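Local coordinates for proline iminopeptidase-related protein (Thermus thermophilus, PDB 2YYS), which is of unknown function but adopts the alpha/beta-hydrolase fold and, being related to proline iminopeptidases, may act as a peptidase, at residues Pro73-Val78 and Ala199-Asn203; Val78-Val82 and Phe104-Val108; Leu138-Leu144 and Glu156-Glu161. All blocks are in the same frame, centred on the assembly; numbering follows the deposited sequence.

Contact 1. Residues Pro73-Val78 and Ala199-Asn203; sequences PRLFTV and AFLRN
In this alpha/beta hydrolase the helical insertion after strand 119-125 closes on the main domain where N203, just beyond the end of helix 195-202, grips the loop leading into helix 78-91. It is a compact example of one side-chain amide tying two backbone carbonyls together. ND2 of N203 donates to P73 O at 2.9 Å and to F76 O at 3.1 Å, and both acceptors lie close to the amide plane, which fixes the rotation of the carboxamide. Neither carbonyl is met in its own plane: ND2 stands well above that of P73 and is tilted from that of F76. F76 N reaches P73 O from the opposite face, so this oxygen both closes the 3-10 turn and receives the amide. A leucine in place of N203 would probably leave F76 O without this donor and the turn at P73 less firmly held to the helix end.

Next to the amide, the methyl of A199 meets F76 obliquely, its CB 3.4 Å from F76 CD2. The F200 ring lies against the chain at F76, with F76 C over one face and F76 CB in an off-centre CH-pi contact, 4.3 Å from the ring centroid. T77 next door is the N-cap of helix 78-91, its OG1 bonded to A80 N. At the exposed side of the contact, R202 starts with CG anti to its own N (chi1 170°) and runs extended to NE, which sets P73 CG over one face of the guanidinium, offset from its centre, 3.9 Å from R202 NH1.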
ATOM      1  N   PRO A  73       5.309  21.058  -4.066  1.00 35.85           N
ATOM      2  CA  PRO A  73       5.856  19.777  -3.582  1.00 35.30           C
ATOM      3  C   PRO A  73       5.812  19.546  -2.072  1.00 34.50           C
ATOM      4  O   PRO A  73       5.948  18.405  -1.638  1.00 35.22           O
ATOM      5  CB  PRO A  73       7.319  19.833  -4.038  1.00 35.75           C
ATOM      6  CG  PRO A  73       7.591  21.295  -4.271  1.00 35.83           C
ATOM      7  CD  PRO A  73       6.317  21.830  -4.824  1.00 35.85           C
ATOM      8  N   ARG A  74       5.643  20.602  -1.285  1.00 33.08           N
ATOM      9  CA  ARG A  74       5.570  20.492   0.170  1.00 31.82           C
ATOM     10  C   ARG A  74       4.270  19.861   0.657  1.00 29.71           C
ATOM     11  O   ARG A  74       4.155  19.501   1.816  1.00 28.91           O
ATOM     12  CB  ARG A  74       5.705  21.881   0.804  1.00 32.39           C
ATOM     13  CG  ARG A  74       7.032  22.576   0.498  1.00 34.96           C
ATOM     14  CD  ARG A  74       7.076  24.018   0.971  1.00 39.03           C
ATOM     15  NE  ARG A  74       6.000  24.797   0.356  1.00 42.18           N
ATOM     16  CZ  ARG A  74       5.606  26.008   0.746  1.00 44.29           C
ATOM     17  NH1 ARG A  74       6.204  26.631   1.762  1.00 44.92           N
ATOM     18  NH2 ARG A  74       4.605  26.604   0.107  1.00 44.40           N
ATOM     19  N   LEU A  75       3.288  19.751  -0.228  1.00 27.64           N
ATOM     20  CA  LEU A  75       2.036  19.085   0.095  1.00 26.42           C
ATOM     21  C   LEU A  75       2.194  17.572   0.154  1.00 25.09           C
ATOM     22  O   LEU A  75       1.343  16.894   0.710  1.00 24.30           O
ATOM     23  CB  LEU A  75       0.962  19.448  -0.933  1.00 26.41           C
ATOM     24  CG  LEU A  75       0.605  20.937  -0.996  1.00 27.55           C
ATOM     25  CD1 LEU A  75      -0.223  21.229  -2.250  1.00 27.80           C
ATOM     26  CD2 LEU A  75      -0.119  21.388   0.274  1.00 27.32           C
ATOM     27  N   PHE A  76       3.291  17.058  -0.401  1.00 23.81           N
ATOM     28  CA  PHE A  76       3.470  15.629  -0.600  1.00 22.96           C
ATOM     29  C   PHE A  76       4.515  15.053   0.340  1.00 22.56           C
ATOM     30  O   PHE A  76       5.695  14.964   0.003  1.00 22.38           O
ATOM     31  CB  PHE A  76       3.810  15.380  -2.061  1.00 22.85           C
ATOM     32  CG  PHE A  76       2.675  15.690  -2.974  1.00 22.56           C
ATOM     33  CD1 PHE A  76       1.541  14.882  -2.970  1.00 22.09           C
ATOM     34  CD2 PHE A  76       2.704  16.810  -3.792  1.00 22.53           C
ATOM     35  CE1 PHE A  76       0.469  15.164  -3.780  1.00 22.85           C
ATOM     36  CE2 PHE A  76       1.628  17.101  -4.630  1.00 23.51           C
ATOM     37  CZ  PHE A  76       0.505  16.283  -4.623  1.00 23.78           C
ATOM     38  N   THR A  77       4.056  14.690   1.539  1.00 21.82           N
ATOM     39  CA  THR A  77       4.901  14.085   2.563  1.00 21.28           C
ATOM     40  C   THR A  77       4.169  12.912   3.182  1.00 20.38           C
ATOM     41  O   THR A  77       2.948  12.806   3.091  1.00 19.90           O
ATOM     42  CB  THR A  77       5.243  15.086   3.685  1.00 21.56           C
ATOM     43  OG1 THR A  77       4.039  15.514   4.334  1.00 22.34           O
ATOM     44  CG2 THR A  77       5.902  16.391   3.144  1.00 21.85           C
ATOM     45  N   VAL A  78       4.929  12.035   3.820  1.00 19.51           N
ATOM     46  CA  VAL A  78       4.362  10.939   4.599  1.00 18.88           C
ATOM     47  C   VAL A  78       3.431  11.473   5.687  1.00 18.82           C
ATOM     48  O   VAL A  78       2.328  10.963   5.858  1.00 18.11           O
ATOM     49  CB  VAL A  78       5.483  10.063   5.214  1.00 18.42           C
ATOM     50  CG1 VAL A  78       4.924   9.064   6.222  1.00 18.64           C
ATOM     51  CG2 VAL A  78       6.189   9.317   4.129  1.00 18.43           C
ATOM     52  N   ALA A 199       6.805  14.873  -6.770  1.00 22.49           N
ATOM     53  CA  ALA A 199       7.094  15.585  -5.533  1.00 22.62           C
ATOM     54  C   ALA A 199       7.760  14.672  -4.504  1.00 22.92           C
ATOM     55  O   ALA A 199       8.689  15.078  -3.843  1.00 22.70           O
ATOM     56  CB  ALA A 199       5.832  16.199  -4.953  1.00 22.31           C
ATOM     57  N   PHE A 200       7.288  13.443  -4.360  1.00 23.25           N
ATOM     58  CA  PHE A 200       7.914  12.531  -3.410  1.00 23.70           C
ATOM     59  C   PHE A 200       9.357  12.248  -3.837  1.00 24.63           C
ATOM     60  O   PHE A 200      10.252  12.228  -2.993  1.00 24.49           O
ATOM     61  CB  PHE A 200       7.091  11.246  -3.238  1.00 23.43           C
ATOM     62  CG  PHE A 200       6.058  11.334  -2.141  1.00 21.58           C
ATOM     63  CD1 PHE A 200       6.438  11.238  -0.805  1.00 20.70           C
ATOM     64  CD2 PHE A 200       4.715  11.517  -2.441  1.00 20.98           C
ATOM     65  CE1 PHE A 200       5.493  11.321   0.222  1.00 21.32           C
ATOM     66  CE2 PHE A 200       3.755  11.603  -1.424  1.00 21.62           C
ATOM     67  CZ  PHE A 200       4.149  11.504  -0.088  1.00 21.35           C
ATOM     68  N   LEU A 201       9.576  12.085  -5.145  1.00 25.87           N
ATOM     69  CA  LEU A 201      10.913  11.872  -5.716  1.00 27.34           C
ATOM     70  C   LEU A 201      11.841  13.038  -5.386  1.00 28.03           C
ATOM     71  O   LEU A 201      12.959  12.841  -4.918  1.00 28.00           O
ATOM     72  CB  LEU A 201      10.832  11.688  -7.243  1.00 27.62           C
ATOM     73  CG  LEU A 201      12.143  11.600  -8.049  1.00 30.26           C
ATOM     74  CD1 LEU A 201      12.943  10.362  -7.689  1.00 30.87           C
ATOM     75  CD2 LEU A 201      11.878  11.627  -9.565  1.00 32.80           C
ATOM     76  N   ARG A 202      11.347  14.250  -5.628  1.00 28.82           N
ATOM     77  CA  ARG A 202      12.080  15.480  -5.355  1.00 29.62           C
ATOM     78  C   ARG A 202      12.361  15.645  -3.857  1.00 28.77           C
ATOM     79  O   ARG A 202      13.433  16.088  -3.487  1.00 27.95           O
ATOM     80  CB  ARG A 202      11.281  16.663  -5.912  1.00 30.58           C
ATOM     81  CG  ARG A 202      11.731  18.065  -5.535  1.00 34.89           C
ATOM     82  CD  ARG A 202      10.709  19.133  -6.002  1.00 41.36           C
ATOM     83  NE  ARG A 202      11.242  20.496  -6.109  1.00 47.69           N
ATOM     84  CZ  ARG A 202      11.572  21.282  -5.074  1.00 52.42           C
ATOM     85  NH1 ARG A 202      11.453  20.855  -3.814  1.00 53.79           N
ATOM     86  NH2 ARG A 202      12.032  22.511  -5.304  1.00 53.84           N
ATOM     87  N   ASN A 203      11.415  15.253  -3.004  1.00 28.02           N
ATOM     88  CA  ASN A 203      11.583  15.378  -1.563  1.00 27.94           C
ATOM     89  C   ASN A 203      12.461  14.287  -0.935  1.00 27.49           C
ATOM     90  O   ASN A 203      12.623  14.277   0.272  1.00 28.20           O
ATOM     91  CB  ASN A 203      10.213  15.437  -0.867  1.00 28.09           C
ATOM     92  CG  ASN A 203       9.412  16.700  -1.237  1.00 28.64           C
ATOM     93  OD1 ASN A 203       9.947  17.650  -1.808  1.00 28.73           O
ATOM     94  ND2 ASN A 203       8.116  16.692  -0.930  1.00 27.91           N
TER

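Contact 2. Residues Val78-Val82 and Phe104-Val108; sequences VDALV and FGAVV
L81 and V108 meet at about a right angle: L81 CD1 comes to V108 CG2 at 3.8 Å, while L81 CB lies about equally far from both methyls of the same valine. Around this crossing, helix 78-91 packs against the start of helix 105-115, the helix that follows the turn where alpha/beta hydrolases usually carry their nucleophile.

F104, in that turn, has CG anti to its backbone N (chi1 -178°), a torsion that swings the ring across to helix 78-91. Its far end is then shared by two residues about one helical turn apart. V78 CG2 approaches F104 CZ at 3.9 Å, its side chain running obliquely to that of the phenylalanine, whereas the L81 side chain crosses that of F104 at about a right angle, L81 CD1 lying 4.1 Å from F104 CE2. The other branch of V78 is used separately, with CG1 set crosswise against V107 CG1. V82 behaves differently from its neighbours: it and V108 slide past each other in opposite directions, and V82 CG2 ends 3.7 Å from V108 O and 4.0 Å from V108 CG1. Beyond this point V82 goes on to touch E111, V112 and R115 further along the same helix.

All the side chains that meet here are aliphatic or aromatic, so the fit probably rests on the shapes of the methyls and one ring rather than on directional polar bonds.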
ATOM      1  N   VAL A  78       4.929  12.035   3.820  1.00 19.51           N
ATOM      2  CA  VAL A  78       4.362  10.939   4.599  1.00 18.88           C
ATOM      3  C   VAL A  78       3.431  11.473   5.687  1.00 18.82           C
ATOM      4  O   VAL A  78       2.328  10.963   5.858  1.00 18.11           O
ATOM      5  CB  VAL A  78       5.483  10.063   5.214  1.00 18.42           C
ATOM      6  CG1 VAL A  78       4.924   9.064   6.222  1.00 18.64           C
ATOM      7  CG2 VAL A  78       6.189   9.317   4.129  1.00 18.43           C
ATOM      8  N   ASP A  79       3.874  12.505   6.408  1.00 19.17           N
ATOM      9  CA  ASP A  79       3.070  13.122   7.465  1.00 19.57           C
ATOM     10  C   ASP A  79       1.697  13.556   6.955  1.00 19.11           C
ATOM     11  O   ASP A  79       0.698  13.339   7.613  1.00 19.13           O
ATOM     12  CB  ASP A  79       3.793  14.343   8.072  1.00 20.14           C
ATOM     13  CG  ASP A  79       4.998  13.960   8.954  1.00 21.50           C
ATOM     14  OD1 ASP A  79       5.202  12.765   9.269  1.00 23.43           O
ATOM     15  OD2 ASP A  79       5.802  14.814   9.383  1.00 24.42           O
ATOM     16  N   ALA A  80       1.660  14.196   5.799  1.00 19.38           N
ATOM     17  CA  ALA A  80       0.400  14.663   5.223  1.00 19.63           C
ATOM     18  C   ALA A  80      -0.524  13.492   4.885  1.00 19.17           C
ATOM     19  O   ALA A  80      -1.725  13.568   5.129  1.00 19.11           O
ATOM     20  CB  ALA A  80       0.660  15.504   3.985  1.00 19.96           C
ATOM     21  N   LEU A  81       0.034  12.409   4.345  1.00 18.70           N
ATOM     22  CA  LEU A  81      -0.754  11.217   4.025  1.00 18.73           C
ATOM     23  C   LEU A  81      -1.321  10.563   5.285  1.00 18.04           C
ATOM     24  O   LEU A  81      -2.437  10.064   5.292  1.00 17.97           O
ATOM     25  CB  LEU A  81       0.090  10.200   3.244  1.00 18.90           C
ATOM     26  CG  LEU A  81       0.624  10.619   1.866  1.00 21.08           C
ATOM     27  CD1 LEU A  81       1.237   9.432   1.108  1.00 22.36           C
ATOM     28  CD2 LEU A  81      -0.438  11.266   1.008  1.00 20.76           C
ATOM     29  N   VAL A  82      -0.532  10.575   6.349  1.00 17.84           N
ATOM     30  CA  VAL A  82      -0.940  10.025   7.622  1.00 18.40           C
ATOM     31  C   VAL A  82      -2.073  10.849   8.212  1.00 18.39           C
ATOM     32  O   VAL A  82      -3.108  10.316   8.606  1.00 18.35           O
ATOM     33  CB  VAL A  82       0.265   9.981   8.577  1.00 18.81           C
ATOM     34  CG1 VAL A  82      -0.155   9.739  10.020  1.00 19.86           C
ATOM     35  CG2 VAL A  82       1.240   8.902   8.115  1.00 19.42           C
ATOM     36  N   PHE A 104       3.889   0.966  -0.768  1.00 16.13           N
ATOM     37  CA  PHE A 104       4.226   2.174  -0.025  1.00 16.79           C
ATOM     38  C   PHE A 104       3.171   2.540   1.010  1.00 16.20           C
ATOM     39  O   PHE A 104       3.480   3.179   2.003  1.00 15.86           O
ATOM     40  CB  PHE A 104       4.428   3.359  -0.976  1.00 17.53           C
ATOM     41  CG  PHE A 104       4.838   4.629  -0.279  1.00 19.94           C
ATOM     42  CD1 PHE A 104       5.984   4.669   0.499  1.00 23.52           C
ATOM     43  CD2 PHE A 104       4.061   5.762  -0.373  1.00 22.34           C
ATOM     44  CE1 PHE A 104       6.350   5.842   1.154  1.00 25.33           C
ATOM     45  CE2 PHE A 104       4.418   6.928   0.268  1.00 23.23           C
ATOM     46  CZ  PHE A 104       5.556   6.973   1.028  1.00 24.74           C
ATOM     47  N   GLY A 105       1.925   2.147   0.765  1.00 16.09           N
ATOM     48  CA  GLY A 105       0.874   2.282   1.751  1.00 16.31           C
ATOM     49  C   GLY A 105       1.291   1.820   3.138  1.00 16.15           C
ATOM     50  O   GLY A 105       0.798   2.346   4.132  1.00 15.71           O
ATOM     51  N   ALA A 106       2.170   0.818   3.200  1.00 16.26           N
ATOM     52  CA  ALA A 106       2.655   0.293   4.476  1.00 16.32           C
ATOM     53  C   ALA A 106       3.302   1.351   5.357  1.00 16.47           C
ATOM     54  O   ALA A 106       3.072   1.352   6.548  1.00 16.87           O
ATOM     55  CB  ALA A 106       3.627  -0.846   4.263  1.00 16.30           C
ATOM     56  N   VAL A 107       4.140   2.215   4.785  1.00 16.59           N
ATOM     57  CA  VAL A 107       4.783   3.271   5.575  1.00 16.43           C
ATOM     58  C   VAL A 107       3.730   4.189   6.166  1.00 16.32           C
ATOM     59  O   VAL A 107       3.840   4.605   7.326  1.00 16.06           O
ATOM     60  CB  VAL A 107       5.795   4.111   4.755  1.00 16.55           C
ATOM     61  CG1 VAL A 107       6.326   5.299   5.568  1.00 16.56           C
ATOM     62  CG2 VAL A 107       6.956   3.256   4.339  1.00 17.53           C
ATOM     63  N   VAL A 108       2.713   4.508   5.370  1.00 15.46           N
ATOM     64  CA  VAL A 108       1.651   5.370   5.843  1.00 15.22           C
ATOM     65  C   VAL A 108       0.899   4.663   6.970  1.00 15.29           C
ATOM     66  O   VAL A 108       0.635   5.265   7.994  1.00 15.40           O
ATOM     67  CB  VAL A 108       0.672   5.787   4.715  1.00 15.09           C
ATOM     68  CG1 VAL A 108      -0.411   6.699   5.259  1.00 14.79           C
ATOM     69  CG2 VAL A 108       1.428   6.482   3.569  1.00 15.08           C
TER

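Contact 3. Residues Leu138-Leu144 and Glu156-Glu161; sequences LAEAAGL and EALKRE
L144 and R160 lie obliquely across one another, the leucine branching so that each methyl serves a different neighbour. With CG anti to the carbonyl carbon (chi1 -57°), L144 sends CD1 to the backbone of the other helix, 3.6 Å from E156 O, and CD2 to the arginine, 3.5 Å from R160 NH1. R160 leaves its helix on the same kind of first torsion but bends at chi3 (105°), a value well away from a staggered one. The bend turns the guanidinium back toward the end of the preceding helix, where G143 O lies at its edge near the guanidinium plane and R160 CD sits 3.5 Å from A142 O.

That end is a Schellman motif. Helix 131-141 stops with G143 at positive phi, while L144 N bonds to A139 O and G143 N to E140 O. At these backbone angles a CB on G143 would probably jam against the preceding carbonyl oxygen and sit tight against R160 NH1, consistent with glycine here. In the helical insertion of this alpha/beta hydrolase, the motif lets the chain leave helix 131-141 with A142 and L144 both directed at helix 150-160.

Small residues bring the helices together. The CB of A157 fits against the turn at L138 and A139, 4.0 Å from A139 CA, and the methyl of A142 packs beside it, 4.3 Å between the two CB atoms. E161 extends beyond CG to place its carboxylate near A142: one water donates to A142 O at 2.7 Å and to E161 OE2, while OE1 of that glutamate pairs with R169 of helix 163-171. E156 folds at chi2 (-60°), and its OE2 takes K159 NZ on the syn side at 2.9 Å.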
ATOM      1  N   LEU A 138      16.207  -2.704  -8.387  1.00 20.57           N
ATOM      2  CA  LEU A 138      15.994  -2.200  -9.739  1.00 21.21           C
ATOM      3  C   LEU A 138      17.311  -2.228 -10.532  1.00 21.54           C
ATOM      4  O   LEU A 138      17.356  -2.674 -11.679  1.00 21.31           O
ATOM      5  CB  LEU A 138      15.426  -0.777  -9.690  1.00 21.27           C
ATOM      6  CG  LEU A 138      13.970  -0.713  -9.222  1.00 22.22           C
ATOM      7  CD1 LEU A 138      13.589   0.687  -8.828  1.00 23.44           C
ATOM      8  CD2 LEU A 138      13.027  -1.222 -10.313  1.00 23.66           C
ATOM      9  N   ALA A 139      18.380  -1.770  -9.895  1.00 21.94           N
ATOM     10  CA  ALA A 139      19.688  -1.729 -10.530  1.00 22.47           C
ATOM     11  C   ALA A 139      20.142  -3.154 -10.847  1.00 22.50           C
ATOM     12  O   ALA A 139      20.649  -3.423 -11.923  1.00 22.13           O
ATOM     13  CB  ALA A 139      20.693  -1.038  -9.625  1.00 22.39           C
ATOM     14  N   GLU A 140      19.938  -4.048  -9.887  1.00 22.64           N
ATOM     15  CA  GLU A 140      20.205  -5.480 -10.042  1.00 23.10           C
ATOM     16  C   GLU A 140      19.397  -6.089 -11.186  1.00 23.51           C
ATOM     17  O   GLU A 140      19.920  -6.876 -11.958  1.00 23.99           O
ATOM     18  CB  GLU A 140      19.879  -6.187  -8.725  1.00 23.35           C
ATOM     19  CG  GLU A 140      19.932  -7.702  -8.729  1.00 22.75           C
ATOM     20  CD  GLU A 140      19.597  -8.256  -7.369  1.00 23.21           C
ATOM     21  OE1 GLU A 140      18.385  -8.451  -7.101  1.00 22.21           O
ATOM     22  OE2 GLU A 140      20.537  -8.464  -6.559  1.00 22.10           O
ATOM     23  N   ALA A 141      18.132  -5.706 -11.303  1.00 23.88           N
ATOM     24  CA  ALA A 141      17.271  -6.216 -12.361  1.00 24.55           C
ATOM     25  C   ALA A 141      17.723  -5.752 -13.732  1.00 25.09           C
ATOM     26  O   ALA A 141      17.451  -6.414 -14.721  1.00 25.15           O
ATOM     27  CB  ALA A 141      15.819  -5.807 -12.120  1.00 24.49           C
ATOM     28  N   ALA A 142      18.403  -4.607 -13.780  1.00 25.90           N
ATOM     29  CA  ALA A 142      18.923  -4.045 -15.025  1.00 26.30           C
ATOM     30  C   ALA A 142      20.339  -4.551 -15.363  1.00 26.59           C
ATOM     31  O   ALA A 142      20.942  -4.077 -16.315  1.00 26.73           O
ATOM     32  CB  ALA A 142      18.924  -2.526 -14.935  1.00 26.47           C
ATOM     33  N   GLY A 143      20.871  -5.480 -14.568  1.00 26.67           N
ATOM     34  CA  GLY A 143      22.186  -6.062 -14.807  1.00 27.03           C
ATOM     35  C   GLY A 143      23.373  -5.326 -14.193  1.00 27.23           C
ATOM     36  O   GLY A 143      24.510  -5.571 -14.576  1.00 27.34           O
ATOM     37  N   LEU A 144      23.110  -4.452 -13.223  1.00 27.66           N
ATOM     38  CA  LEU A 144      24.136  -3.618 -12.603  1.00 27.68           C
ATOM     39  C   LEU A 144      24.437  -4.058 -11.187  1.00 27.72           C
ATOM     40  O   LEU A 144      23.569  -4.578 -10.488  1.00 27.13           O
ATOM     41  CB  LEU A 144      23.678  -2.158 -12.546  1.00 27.90           C
ATOM     42  CG  LEU A 144      23.297  -1.517 -13.873  1.00 29.32           C
ATOM     43  CD1 LEU A 144      22.645  -0.172 -13.634  1.00 30.03           C
ATOM     44  CD2 LEU A 144      24.550  -1.371 -14.745  1.00 31.05           C
ATOM     45  N   GLU A 156      20.848   5.082 -12.831  1.00 33.62           N
ATOM     46  CA  GLU A 156      21.618   4.173 -13.678  1.00 33.58           C
ATOM     47  C   GLU A 156      20.777   3.013 -14.244  1.00 33.01           C
ATOM     48  O   GLU A 156      21.004   2.567 -15.368  1.00 31.94           O
ATOM     49  CB  GLU A 156      22.837   3.636 -12.913  1.00 33.82           C
ATOM     50  CG  GLU A 156      23.878   4.708 -12.584  1.00 35.24           C
ATOM     51  CD  GLU A 156      24.438   5.388 -13.823  1.00 36.31           C
ATOM     52  OE1 GLU A 156      24.932   4.669 -14.713  1.00 35.98           O
ATOM     53  OE2 GLU A 156      24.374   6.636 -13.906  1.00 38.11           O
ATOM     54  N   ALA A 157      19.821   2.530 -13.455  1.00 32.76           N
ATOM     55  CA  ALA A 157      18.876   1.518 -13.907  1.00 32.83           C
ATOM     56  C   ALA A 157      18.018   2.056 -15.052  1.00 33.49           C
ATOM     57  O   ALA A 157      17.803   1.356 -16.039  1.00 32.43           O
ATOM     58  CB  ALA A 157      17.991   1.071 -12.768  1.00 32.65           C
ATOM     59  N   LEU A 158      17.561   3.307 -14.913  1.00 34.63           N
ATOM     60  CA  LEU A 158      16.641   3.926 -15.865  1.00 35.67           C
ATOM     61  C   LEU A 158      17.334   4.384 -17.144  1.00 36.51           C
ATOM     62  O   LEU A 158      16.670   4.663 -18.134  1.00 36.62           O
ATOM     63  CB  LEU A 158      15.874   5.083 -15.212  1.00 35.82           C
ATOM     64  CG  LEU A 158      14.945   4.732 -14.029  1.00 37.53           C
ATOM     65  CD1 LEU A 158      13.942   5.862 -13.733  1.00 38.56           C
ATOM     66  CD2 LEU A 158      14.201   3.409 -14.222  1.00 37.85           C
ATOM     67  N   LYS A 159      18.663   4.441 -17.129  1.00 37.58           N
ATOM     68  CA  LYS A 159      19.430   4.647 -18.355  1.00 38.38           C
ATOM     69  C   LYS A 159      19.383   3.393 -19.226  1.00 38.45           C
ATOM     70  O   LYS A 159      19.404   3.487 -20.451  1.00 38.63           O
ATOM     71  CB  LYS A 159      20.891   4.986 -18.037  1.00 38.83           C
ATOM     72  CG  LYS A 159      21.144   6.443 -17.642  1.00 40.61           C
ATOM     73  CD  LYS A 159      22.655   6.742 -17.604  1.00 42.73           C
ATOM     74  CE  LYS A 159      22.977   8.020 -16.827  1.00 43.92           C
ATOM     75  NZ  LYS A 159      24.408   8.039 -16.392  1.00 44.79           N
ATOM     76  N   ARG A 160      19.338   2.223 -18.589  1.00 38.19           N
ATOM     77  CA  ARG A 160      19.367   0.947 -19.308  1.00 38.08           C
ATOM     78  C   ARG A 160      17.986   0.505 -19.782  1.00 37.04           C
ATOM     79  O   ARG A 160      17.842   0.001 -20.893  1.00 36.60           O
ATOM     80  CB  ARG A 160      20.008  -0.138 -18.433  1.00 38.60           C
ATOM     81  CG  ARG A 160      21.500   0.090 -18.208  1.00 41.53           C
ATOM     82  CD  ARG A 160      22.263  -1.118 -17.678  1.00 45.55           C
ATOM     83  NE  ARG A 160      23.094  -1.761 -18.699  1.00 49.94           N
ATOM     84  CZ  ARG A 160      23.785  -2.894 -18.533  1.00 53.34           C
ATOM     85  NH1 ARG A 160      23.775  -3.546 -17.374  1.00 53.68           N
ATOM     86  NH2 ARG A 160      24.492  -3.386 -19.546  1.00 55.69           N
ATOM     87  N   GLU A 161      16.975   0.694 -18.940  1.00 36.04           N
ATOM     88  CA  GLU A 161      15.614   0.273 -19.258  1.00 35.25           C
ATOM     89  C   GLU A 161      14.587   1.237 -18.699  1.00 34.15           C
ATOM     90  O   GLU A 161      14.844   1.917 -17.716  1.00 33.65           O
ATOM     91  CB  GLU A 161      15.345  -1.119 -18.690  1.00 35.38           C
ATOM     92  CG  GLU A 161      16.343  -2.177 -19.136  1.00 36.27           C
ATOM     93  CD  GLU A 161      15.862  -3.578 -18.845  1.00 37.62           C
ATOM     94  OE1 GLU A 161      14.747  -3.914 -19.289  1.00 37.94           O
ATOM     95  OE2 GLU A 161      16.591  -4.338 -18.171  1.00 40.02           O
TER
HETATM   96  O   HOH W   1      19.265  -3.693 -18.401  1.00 35.82           O

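Overall arrangement
Contacts 1 and 2 are neighbours, their centres about 11 Å apart, and they share V78 at the start of helix 78-91; F200 CZ of one also touches L81 CD1 of the other at 3.8 Å. Together they link the last helix of the insertion, 195-202, through the 73-78 loop to helices 78-91 and 105-115 beside the central sheet. Contact 3 stands apart, with its centre about 24 Å from that of contact 1 and 27 Å from that of contact 2, and joins two earlier helices of the insertion. Along the chain, contact 1 spans both others, which follow in series; contact 3 lies within the insertion, and contact 1 joins its last helix to the main domain.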